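Local coordinates for protein beta-lactamase (Klebsiella pneumoniae, PDB 6KBY) that probably hydrolyses the ring of beta-lactam antibiotics as a class C serine enzyme, here with adenosine monophosphate bound in its active site, at residues 262-266 and 276-280; 26-32 and 348-354; 131-137 and 220-224. All coordinates share one frame; numbering follows the deposited sequence.

Interaction 1 of 3, residues 262-266 and 276-280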
loop_
_atom_site.group_PDB
_atom_site.type_symbol
_atom_site.label_atom_id
_atom_site.label_comp_id
_atom_site.label_asym_id
_atom_site.label_seq_id
_atom_site.Cartn_x
_atom_site.Cartn_y
_atom_site.Cartn_z
ATOM N N ALA A 262 -7.798 -4.866 11.794
ATOM C CA ALA A 262 -6.716 -4.754 12.765
ATOM C C ALA A 262 -5.464 -4.115 12.183
ATOM O O ALA A 262 -4.637 -3.611 12.952
ATOM C CB ALA A 262 -6.382 -6.116 13.383
ATOM N N THR A 263 -5.291 -4.117 10.854
ATOM C CA THR A 263 -4.136 -3.412 10.299
ATOM C C THR A 263 -4.212 -1.915 10.543
ATOM O O THR A 263 -3.190 -1.230 10.404
ATOM C CB THR A 263 -3.936 -3.637 8.793
ATOM O OG1 THR A 263 -5.034 -3.083 8.060
ATOM C CG2 THR A 263 -3.742 -5.106 8.443
ATOM N N HIS A 264 -5.402 -1.393 10.860
ATOM C CA HIS A 264 -5.579 0.029 11.119
ATOM C C HIS A 264 -5.259 0.415 12.558
ATOM O O HIS A 264 -5.442 1.583 12.914
ATOM C CB HIS A 264 -7.024 0.474 10.853
ATOM C CG HIS A 264 -7.620 -0.001 9.561
ATOM N ND1 HIS A 264 -8.952 0.196 9.272
ATOM C CD2 HIS A 264 -7.099 -0.659 8.495
ATOM C CE1 HIS A 264 -9.229 -0.323 8.090
ATOM N NE2 HIS A 264 -8.123 -0.844 7.594
ATOM N N THR A 265 -4.813 -0.527 13.389
ATOM C CA THR A 265 -4.446 -0.214 14.763
ATOM C C THR A 265 -3.261 0.740 14.749
ATOM O O THR A 265 -2.305 0.539 13.998
ATOM C CB THR A 265 -4.059 -1.509 15.483
ATOM O OG1 THR A 265 -5.151 -2.432 15.397
ATOM C CG2 THR A 265 -3.747 -1.248 16.939
ATOM N N GLY A 266 -3.335 1.794 15.563
ATOM C CA GLY A 266 -2.280 2.794 15.621
ATOM C C GLY A 266 -1.229 2.455 16.657
ATOM O O GLY A 266 -1.535 2.305 17.845
ATOM N N ASP A 276 0.181 2.805 11.496
ATOM C CA ASP A 276 -0.535 1.565 11.757
ATOM C C ASP A 276 0.332 0.397 11.275
ATOM O O ASP A 276 1.549 0.541 11.132
ATOM C CB ASP A 276 -1.902 1.571 11.061
ATOM C CG ASP A 276 -2.764 2.797 11.375
ATOM O OD1 ASP A 276 -2.536 3.553 12.345
ATOM O OD2 ASP A 276 -3.724 2.983 10.576
ATOM N N LEU A 277 -0.263 -0.764 11.006
ATOM C CA LEU A 277 0.496 -1.877 10.436
ATOM C C LEU A 277 0.541 -1.606 8.936
ATOM O O LEU A 277 -0.397 -1.906 8.185
ATOM C CB LEU A 277 -0.140 -3.223 10.769
ATOM C CG LEU A 277 0.869 -4.374 10.830
ATOM C CD1 LEU A 277 1.804 -4.232 12.028
ATOM C CD2 LEU A 277 0.171 -5.727 10.853
ATOM N N MET A 278 1.644 -0.974 8.513
ATOM C CA MET A 278 1.884 -0.474 7.157
ATOM C C MET A 278 0.984 0.685 6.723
ATOM O O MET A 278 1.496 1.673 6.187
ATOM C CB MET A 278 1.946 -1.598 6.117
ATOM C CG MET A 278 3.159 -2.498 6.318
ATOM S SD MET A 278 4.693 -1.613 6.003
ATOM C CE MET A 278 5.828 -2.495 7.076
ATOM N N TRP A 279 -0.334 0.603 6.930
ATOM C CA TRP A 279 -1.178 1.770 6.687
ATOM C C TRP A 279 -0.714 2.937 7.549
ATOM O O TRP A 279 -0.146 2.750 8.630
ATOM C CB TRP A 279 -2.645 1.471 7.008
ATOM C CG TRP A 279 -3.302 0.516 6.084
ATOM C CD1 TRP A 279 -3.651 -0.770 6.357
ATOM C CD2 TRP A 279 -3.717 0.772 4.738
ATOM N NE1 TRP A 279 -4.254 -1.336 5.262
ATOM C CE2 TRP A 279 -4.308 -0.408 4.256
ATOM C CE3 TRP A 279 -3.644 1.886 3.891
ATOM C CZ2 TRP A 279 -4.827 -0.507 2.965
ATOM C CZ3 TRP A 279 -4.163 1.786 2.608
ATOM C CH2 TRP A 279 -4.738 0.597 2.156
ATOM N N GLU A 280 -0.970 4.149 7.061
ATOM C CA GLU A 280 -0.665 5.383 7.764
ATOM C C GLU A 280 -1.946 6.195 7.843
ATOM O O GLU A 280 -2.745 6.186 6.901
ATOM C CB GLU A 280 0.401 6.170 6.995
ATOM C CG GLU A 280 1.680 5.370 6.785
ATOM C CD GLU A 280 2.562 5.916 5.674
ATOM O OE1 GLU A 280 2.263 7.010 5.141
ATOM O OE2 GLU A 280 3.555 5.237 5.323
#
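T263 and W279 meet where a type I beta turn, A262 to T265, leads from helix 255-262 into strand 266-270 and lies against the loop between strands 273-275 and 280-283 of the antiparallel sheet. One backbone hydrogen bond joins the two pieces, from L277 N to T263 O at 3.0 Å. Beside it, D276 makes a bent CA-H...O contact with T265 O, with 3.0 Å between D276 CA and that oxygen. Within the turn, A262 O accepts from both T265 N and T265 OG1, reached from the same face of its plane; a threonine here closes the turn with backbone and hydroxyl together.

The aromatic contact is edge-to-face: H264 turns its ring edge to the face of the five-membered ring of W279, with centroids 5.5 Å apart and planes at 86°. Imidazole suits this place because a flat ring can offer an edge to the indole face while its NE2 hydrogen-bonds to N244 OD1. W279 also meets F334 edge-to-face and packs on I319, T75 and K321.

Two acceptors come close without being hydrogen-bonded to each other: D276 OD2 lies 3.2 Å from H264 O. The hydroxyl of T263 stands between its own N and carbonyl carbon (chi1 65°), which lets OG1 bond back to L260 O while lying at the indole edge, 3.2 Å from W279 CD1.

Interaction 2 of 3, residues 26-32 and 348-354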
loop_
_atom_site.group_PDB
_atom_site.type_symbol
_atom_site.label_atom_id
_atom_site.label_comp_id
_atom_site.label_asym_id
_atom_site.label_seq_id
_atom_site.Cartn_x
_atom_site.Cartn_y
_atom_site.Cartn_z
ATOM N N LEU A 26 -3.900 17.040 -14.848
ATOM C CA LEU A 26 -2.817 16.306 -14.199
ATOM C C LEU A 26 -2.052 15.454 -15.207
ATOM O O LEU A 26 -0.812 15.454 -15.234
ATOM C CB LEU A 26 -3.403 15.426 -13.095
ATOM C CG LEU A 26 -2.399 14.580 -12.316
ATOM C CD1 LEU A 26 -1.645 15.428 -11.306
ATOM C CD2 LEU A 26 -3.112 13.422 -11.633
ATOM N N MET A 27 -2.778 14.714 -16.042
ATOM C CA MET A 27 -2.122 13.842 -17.010
ATOM C C MET A 27 -1.424 14.646 -18.097
ATOM O O MET A 27 -0.343 14.262 -18.567
ATOM C CB MET A 27 -3.143 12.896 -17.635
ATOM C CG MET A 27 -3.684 11.886 -16.651
ATOM S SD MET A 27 -4.926 10.776 -17.346
ATOM C CE MET A 27 -3.958 9.880 -18.564
ATOM N N GLN A 28 -2.034 15.757 -18.521
ATOM C CA GLN A 28 -1.431 16.604 -19.540
ATOM C C GLN A 28 -0.093 17.150 -19.056
ATOM O O GLN A 28 0.944 16.974 -19.709
ATOM C CB GLN A 28 -2.401 17.741 -19.893
ATOM C CG GLN A 28 -2.137 18.428 -21.233
ATOM C CD GLN A 28 -0.792 19.111 -21.292
ATOM O OE1 GLN A 28 -0.467 19.956 -20.454
ATOM N NE2 GLN A 28 0.004 18.741 -22.278
ATOM N N LYS A 29 -0.092 17.818 -17.904
ATOM C CA LYS A 29 1.115 18.532 -17.513
ATOM C C LYS A 29 2.226 17.584 -17.082
ATOM O O LYS A 29 3.402 17.897 -17.280
ATOM C CB LYS A 29 0.815 19.591 -16.459
ATOM C CG LYS A 29 0.505 19.071 -15.089
ATOM C CD LYS A 29 0.196 20.262 -14.199
ATOM C CE LYS A 29 0.310 19.924 -12.740
ATOM N NZ LYS A 29 0.036 21.124 -11.896
ATOM N N ASN A 30 1.886 16.427 -16.521
ATOM C CA ASN A 30 2.888 15.454 -16.103
ATOM C C ASN A 30 3.217 14.445 -17.192
ATOM O O ASN A 30 4.085 13.590 -16.981
ATOM C CB ASN A 30 2.424 14.717 -14.844
ATOM C CG ASN A 30 2.399 15.609 -13.626
ATOM O OD1 ASN A 30 3.443 15.940 -13.068
ATOM N ND2 ASN A 30 1.209 15.989 -13.193
ATOM N N ASN A 31 2.543 14.519 -18.336
ATOM C CA ASN A 31 2.732 13.555 -19.419
ATOM C C ASN A 31 2.535 12.115 -18.946
ATOM O O ASN A 31 3.322 11.216 -19.261
ATOM C CB ASN A 31 4.073 13.745 -20.123
ATOM C CG ASN A 31 4.083 13.133 -21.496
ATOM O OD1 ASN A 31 3.073 13.155 -22.198
ATOM N ND2 ASN A 31 5.222 12.579 -21.892
ATOM N N ILE A 32 1.474 11.900 -18.176
ATOM C CA ILE A 32 1.102 10.568 -17.708
ATOM C C ILE A 32 0.294 9.898 -18.808
ATOM O O ILE A 32 -0.765 10.420 -19.181
ATOM C CB ILE A 32 0.243 10.662 -16.440
ATOM C CG1 ILE A 32 1.012 11.342 -15.306
ATOM C CG2 ILE A 32 -0.255 9.285 -16.033
ATOM C CD1 ILE A 32 0.115 11.838 -14.190
ATOM N N LYS A 348 2.846 6.411 -14.901
ATOM C CA LYS A 348 4.052 7.205 -14.750
ATOM C C LYS A 348 4.152 7.563 -13.276
ATOM O O LYS A 348 3.131 7.790 -12.619
ATOM C CB LYS A 348 4.036 8.467 -15.619
ATOM C CG LYS A 348 5.267 9.350 -15.436
ATOM C CD LYS A 348 5.330 10.460 -16.464
ATOM C CE LYS A 348 5.857 9.946 -17.787
ATOM N NZ LYS A 348 7.312 9.621 -17.706
ATOM N N ASN A 349 5.372 7.563 -12.753
ATOM C CA ASN A 349 5.635 7.937 -11.365
ATOM C C ASN A 349 5.698 9.459 -11.300
ATOM O O ASN A 349 6.731 10.062 -11.609
ATOM C CB ASN A 349 6.949 7.300 -10.923
ATOM C CG ASN A 349 7.313 7.607 -9.481
ATOM O OD1 ASN A 349 6.742 8.490 -8.840
ATOM N ND2 ASN A 349 8.295 6.878 -8.967
ATOM N N TYR A 350 4.596 10.087 -10.903
ATOM C CA TYR A 350 4.522 11.530 -10.726
ATOM C C TYR A 350 4.431 11.848 -9.237
ATOM O O TYR A 350 4.131 10.981 -8.414
ATOM C CB TYR A 350 3.343 12.118 -11.517
ATOM C CG TYR A 350 1.993 11.707 -10.979
ATOM C CD1 TYR A 350 1.489 10.427 -11.188
ATOM C CD2 TYR A 350 1.225 12.600 -10.248
ATOM C CE1 TYR A 350 0.258 10.053 -10.677
ATOM C CE2 TYR A 350 -0.004 12.231 -9.737
ATOM C CZ TYR A 350 -0.482 10.958 -9.954
ATOM O OH TYR A 350 -1.703 10.604 -9.431
ATOM N N SER A 351 4.693 13.101 -8.889
ATOM C CA SER A 351 5.023 13.414 -7.504
ATOM C C SER A 351 3.867 13.161 -6.538
ATOM O O SER A 351 2.689 13.367 -6.849
ATOM C CB SER A 351 5.550 14.841 -7.367
ATOM O OG SER A 351 4.564 15.786 -7.721
ATOM N N ILE A 352 4.235 12.712 -5.344
ATOM C CA ILE A 352 3.256 12.334 -4.332
ATOM C C ILE A 352 2.377 13.512 -3.932
ATOM O O ILE A 352 1.174 13.344 -3.704
ATOM C CB ILE A 352 3.965 11.684 -3.130
ATOM C CG1 ILE A 352 4.301 10.227 -3.462
ATOM C CG2 ILE A 352 3.105 11.760 -1.889
ATOM C CD1 ILE A 352 5.236 9.572 -2.472
ATOM N N ASP A 353 2.947 14.718 -3.845
ATOM C CA ASP A 353 2.134 15.872 -3.461
ATOM C C ASP A 353 0.944 16.052 -4.398
ATOM O O ASP A 353 -0.146 16.430 -3.961
ATOM C CB ASP A 353 2.985 17.143 -3.415
ATOM C CG ASP A 353 3.408 17.603 -4.787
ATOM O OD1 ASP A 353 4.172 16.871 -5.436
ATOM O OD2 ASP A 353 2.968 18.689 -5.225
ATOM N N GLN A 354 1.131 15.774 -5.690
ATOM C CA GLN A 354 0.023 15.885 -6.631
ATOM C C GLN A 354 -1.012 14.786 -6.418
ATOM O O GLN A 354 -2.218 15.045 -6.504
ATOM C CB GLN A 354 0.543 15.851 -8.063
ATOM C CG GLN A 354 1.425 17.024 -8.414
ATOM C CD GLN A 354 1.860 16.954 -9.849
ATOM O OE1 GLN A 354 1.143 17.393 -10.743
ATOM N NE2 GLN A 354 3.024 16.372 -10.083
HETATM O O HOH W 1 -1.007 18.922 -10.104
#
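The Y350 ring carries the methyl CD1 of I32 over one face, 3.8 Å from the ring centroid and only 20° off its normal, a CH-pi contact. At the ring edge, in plane, lie K348 O and Q354 CB, and R355 makes a cation-pi contact with the ring. L26 comes in obliquely, its CD2 3.8 Å from Y350 CE2, so a leucine methyl and the delta methyl of isoleucine reach the same ring from different directions. Y350 CG stands between the backbone N and the carbonyl carbon (chi1 68°), which turns the ring toward the end of helix 11-30.

The other flat groups are two side-chain amides that exchange bonds in both directions. N30 ND2 gives to Q354 OE1 at 2.8 Å, and Q354 NE2 returns a bond to N30 OD1 at 3.0 Å. Their planes are 46° apart, yet each acceptor stays close to the plane of the amide that donates to it. The spare hydrogens are used too: N30 ND2 bonds to L26 O, one turn back in its helix, and Q354 NE2 to S351 OG, which in turn bonds D353 OD1. Both amides are thus fixed in rotation, and each type fits because it donates and accepts at once. A water donates to Q354 OE1 and receives a weak bond from K29 NZ.

N31, the first residue to leave helical angles, has positive phi, and the helix closes in a Schellman motif. The bent aliphatic part of K348 runs beside this end, CE 3.2 Å from N31 O, while its NZ pairs with D213. The contact joins the C-terminal end of helix 11-30 to the start of helix 352-364, over M35 of strand 34-41 and M344 and A346 of strand 340-346.

Interaction 3 of 3, residues 131-137 and 220-224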
loop_
_atom_site.group_PDB
_atom_site.type_symbol
_atom_site.label_atom_id
_atom_site.label_comp_id
_atom_site.label_asym_id
_atom_site.label_seq_id
_atom_site.Cartn_x
_atom_site.Cartn_y
_atom_site.Cartn_z
ATOM N N ILE A 131 22.492 -8.376 -2.747
ATOM C CA ILE A 131 21.831 -9.504 -2.100
ATOM C C ILE A 131 20.888 -10.152 -3.108
ATOM O O ILE A 131 19.875 -9.563 -3.495
ATOM C CB ILE A 131 21.088 -9.072 -0.833
ATOM C CG1 ILE A 131 22.091 -8.548 0.197
ATOM C CG2 ILE A 131 20.291 -10.234 -0.268
ATOM C CD1 ILE A 131 21.449 -8.041 1.460
ATOM N N LYS A 132 21.218 -11.373 -3.528
ATOM C CA LYS A 132 20.461 -12.080 -4.551
ATOM C C LYS A 132 19.725 -13.307 -4.038
ATOM O O LYS A 132 18.715 -13.692 -4.630
ATOM C CB LYS A 132 21.388 -12.512 -5.696
ATOM C CG LYS A 132 22.143 -11.367 -6.350
ATOM C CD LYS A 132 21.189 -10.348 -6.942
ATOM C CE LYS A 132 21.939 -9.228 -7.647
ATOM N NZ LYS A 132 21.008 -8.227 -8.238
ATOM N N ASN A 133 20.194 -13.931 -2.959
ATOM C CA ASN A 133 19.615 -15.182 -2.495
ATOM C C ASN A 133 19.489 -15.164 -0.977
ATOM O O ASN A 133 19.968 -14.252 -0.298
ATOM C CB ASN A 133 20.424 -16.394 -2.978
ATOM C CG ASN A 133 21.873 -16.351 -2.527
ATOM O OD1 ASN A 133 22.167 -16.094 -1.360
ATOM N ND2 ASN A 133 22.788 -16.606 -3.455
ATOM N N THR A 134 18.842 -16.207 -0.451
ATOM C CA THR A 134 18.570 -16.273 0.983
ATOM C C THR A 134 19.856 -16.351 1.795
ATOM O O THR A 134 19.937 -15.784 2.890
ATOM C CB THR A 134 17.660 -17.466 1.283
ATOM O OG1 THR A 134 16.469 -17.362 0.495
ATOM C CG2 THR A 134 17.278 -17.494 2.757
ATOM N N THR A 135 20.869 -17.049 1.279
ATOM C CA THR A 135 22.147 -17.136 1.981
ATOM C C THR A 135 22.743 -15.752 2.204
ATOM O O THR A 135 23.139 -15.402 3.323
ATOM C CB THR A 135 23.115 -18.016 1.187
ATOM O OG1 THR A 135 22.589 -19.345 1.093
ATOM C CG2 THR A 135 24.483 -18.058 1.862
ATOM N N GLN A 136 22.814 -14.949 1.141
ATOM C CA GLN A 136 23.348 -13.598 1.259
ATOM C C GLN A 136 22.462 -12.728 2.140
ATOM O O GLN A 136 22.965 -11.894 2.904
ATOM C CB GLN A 136 23.488 -12.983 -0.129
ATOM C CG GLN A 136 24.448 -13.749 -1.024
ATOM C CD GLN A 136 24.273 -13.413 -2.491
ATOM O OE1 GLN A 136 23.205 -12.972 -2.917
ATOM N NE2 GLN A 136 25.324 -13.623 -3.274
ATOM N N LEU A 137 21.143 -12.902 2.041
ATOM C CA LEU A 137 20.224 -12.124 2.867
ATOM C C LEU A 137 20.458 -12.399 4.344
ATOM O O LEU A 137 20.569 -11.469 5.152
ATOM C CB LEU A 137 18.782 -12.463 2.492
ATOM C CG LEU A 137 17.684 -11.865 3.377
ATOM C CD1 LEU A 137 17.631 -10.351 3.221
ATOM C CD2 LEU A 137 16.330 -12.493 3.071
ATOM N N MET A 220 11.546 -7.905 -10.168
ATOM C CA MET A 220 11.254 -8.489 -8.869
ATOM C C MET A 220 12.498 -9.173 -8.313
ATOM O O MET A 220 12.997 -10.140 -8.900
ATOM C CB MET A 220 10.112 -9.493 -9.004
ATOM C CG MET A 220 8.810 -8.874 -9.478
ATOM S SD MET A 220 8.290 -7.464 -8.463
ATOM C CE MET A 220 8.370 -8.175 -6.828
ATOM N N GLU A 221 12.983 -8.685 -7.177
ATOM C CA GLU A 221 14.179 -9.198 -6.524
ATOM C C GLU A 221 13.819 -9.739 -5.135
ATOM O O GLU A 221 12.643 -9.835 -4.775
ATOM C CB GLU A 221 15.263 -8.120 -6.523
ATOM C CG GLU A 221 15.647 -7.677 -7.932
ATOM C CD GLU A 221 16.806 -6.707 -7.947
ATOM O OE1 GLU A 221 16.805 -5.761 -7.132
ATOM O OE2 GLU A 221 17.727 -6.898 -8.770
ATOM N N ILE A 222 14.840 -10.091 -4.349
ATOM C CA ILE A 222 14.598 -10.850 -3.124
ATOM C C ILE A 222 13.750 -10.049 -2.134
ATOM O O ILE A 222 13.967 -8.848 -1.919
ATOM C CB ILE A 222 15.924 -11.333 -2.512
ATOM C CG1 ILE A 222 15.653 -12.337 -1.393
ATOM C CG2 ILE A 222 16.760 -10.156 -2.018
ATOM C CD1 ILE A 222 16.895 -13.017 -0.884
ATOM N N LEU A 223 12.754 -10.720 -1.545
ATOM C CA LEU A 223 11.753 -10.107 -0.663
ATOM C C LEU A 223 11.013 -8.947 -1.323
ATOM O O LEU A 223 10.382 -8.128 -0.637
ATOM C CB LEU A 223 12.317 -9.701 0.706
ATOM C CG LEU A 223 12.840 -10.827 1.601
ATOM C CD1 LEU A 223 13.246 -10.286 2.967
ATOM C CD2 LEU A 223 11.833 -11.963 1.752
ATOM N N GLY A 224 11.057 -8.873 -2.656
ATOM C CA GLY A 224 10.386 -7.797 -3.359
ATOM C C GLY A 224 8.883 -7.941 -3.434
ATOM O O GLY A 224 8.163 -6.936 -3.473
HETATM O O HOH W 2 17.661 -9.913 -5.388
#
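I222 occupies the second position of a type II beta turn, E221 to G224, closed by G224 N to E221 O, and faces the loop that enters helix 134-143. Its side chain is the centre of the contact. CG1 stands anti to the backbone N (chi1 -169°), carrying CD1 into the first turn of that helix, where it lies 3.4 Å from N133 O and 3.9 Å from L137 CB. The other branch, CG2, meets I131 CG2 at 3.9 Å, so a beta-branched residue serves two partners at once. The side chains of L223 and L137 cross at about a right angle, L223 CD1 lying 3.8 Å from L137 CD2.

Polar interactions lie beside the apolar patch. A water donates to I131 O and accepts from I222 N, linking the two backbones. N133 and Q136 form a capping box: N133 OD1 accepts from Q136 N nearly along the C=O axis, and Q136 OE1 from N133 N. Q136 OE1 also takes K132 N, at 2.6 Å. Asparagine and glutamine suit these places because their carbonyl oxygens take up backbone N-H groups at the helix start.

The long K132 chain, bent at chi2, brings NZ back to E221 OE2 at 3.6 Å, a long salt bridge, and NZ bonds weakly to E129 O; E221 also touches bound AMP, and its N bonds to Y228 OH. The contact thus joins the N-terminal end of helix 134-143 to the turn between strand 215-216 and helix 224-228.

In the fold
Interaction 2 joins parts near the two ends of the chain, pairing residues 26-32 with 348-354 across more than 300 residues, and within that span interaction 3 comes first and interaction 1 follows. The centres of interactions 1 and 2 lie about 28 Å apart, those of interactions 1 and 3 about 26 Å, and those of interactions 2 and 3 about 32 Å; none touches another. Interactions 1 and 2 both border the large antiparallel sheet, on opposite sides of the chain's centre, whereas interaction 3 links a loop to a helix outside it. They lie at different distances from the AMP pocket: E221 of interaction 3 lines it, while the side chains of W279 and Y350 stand about 12 Å from the nucleotide.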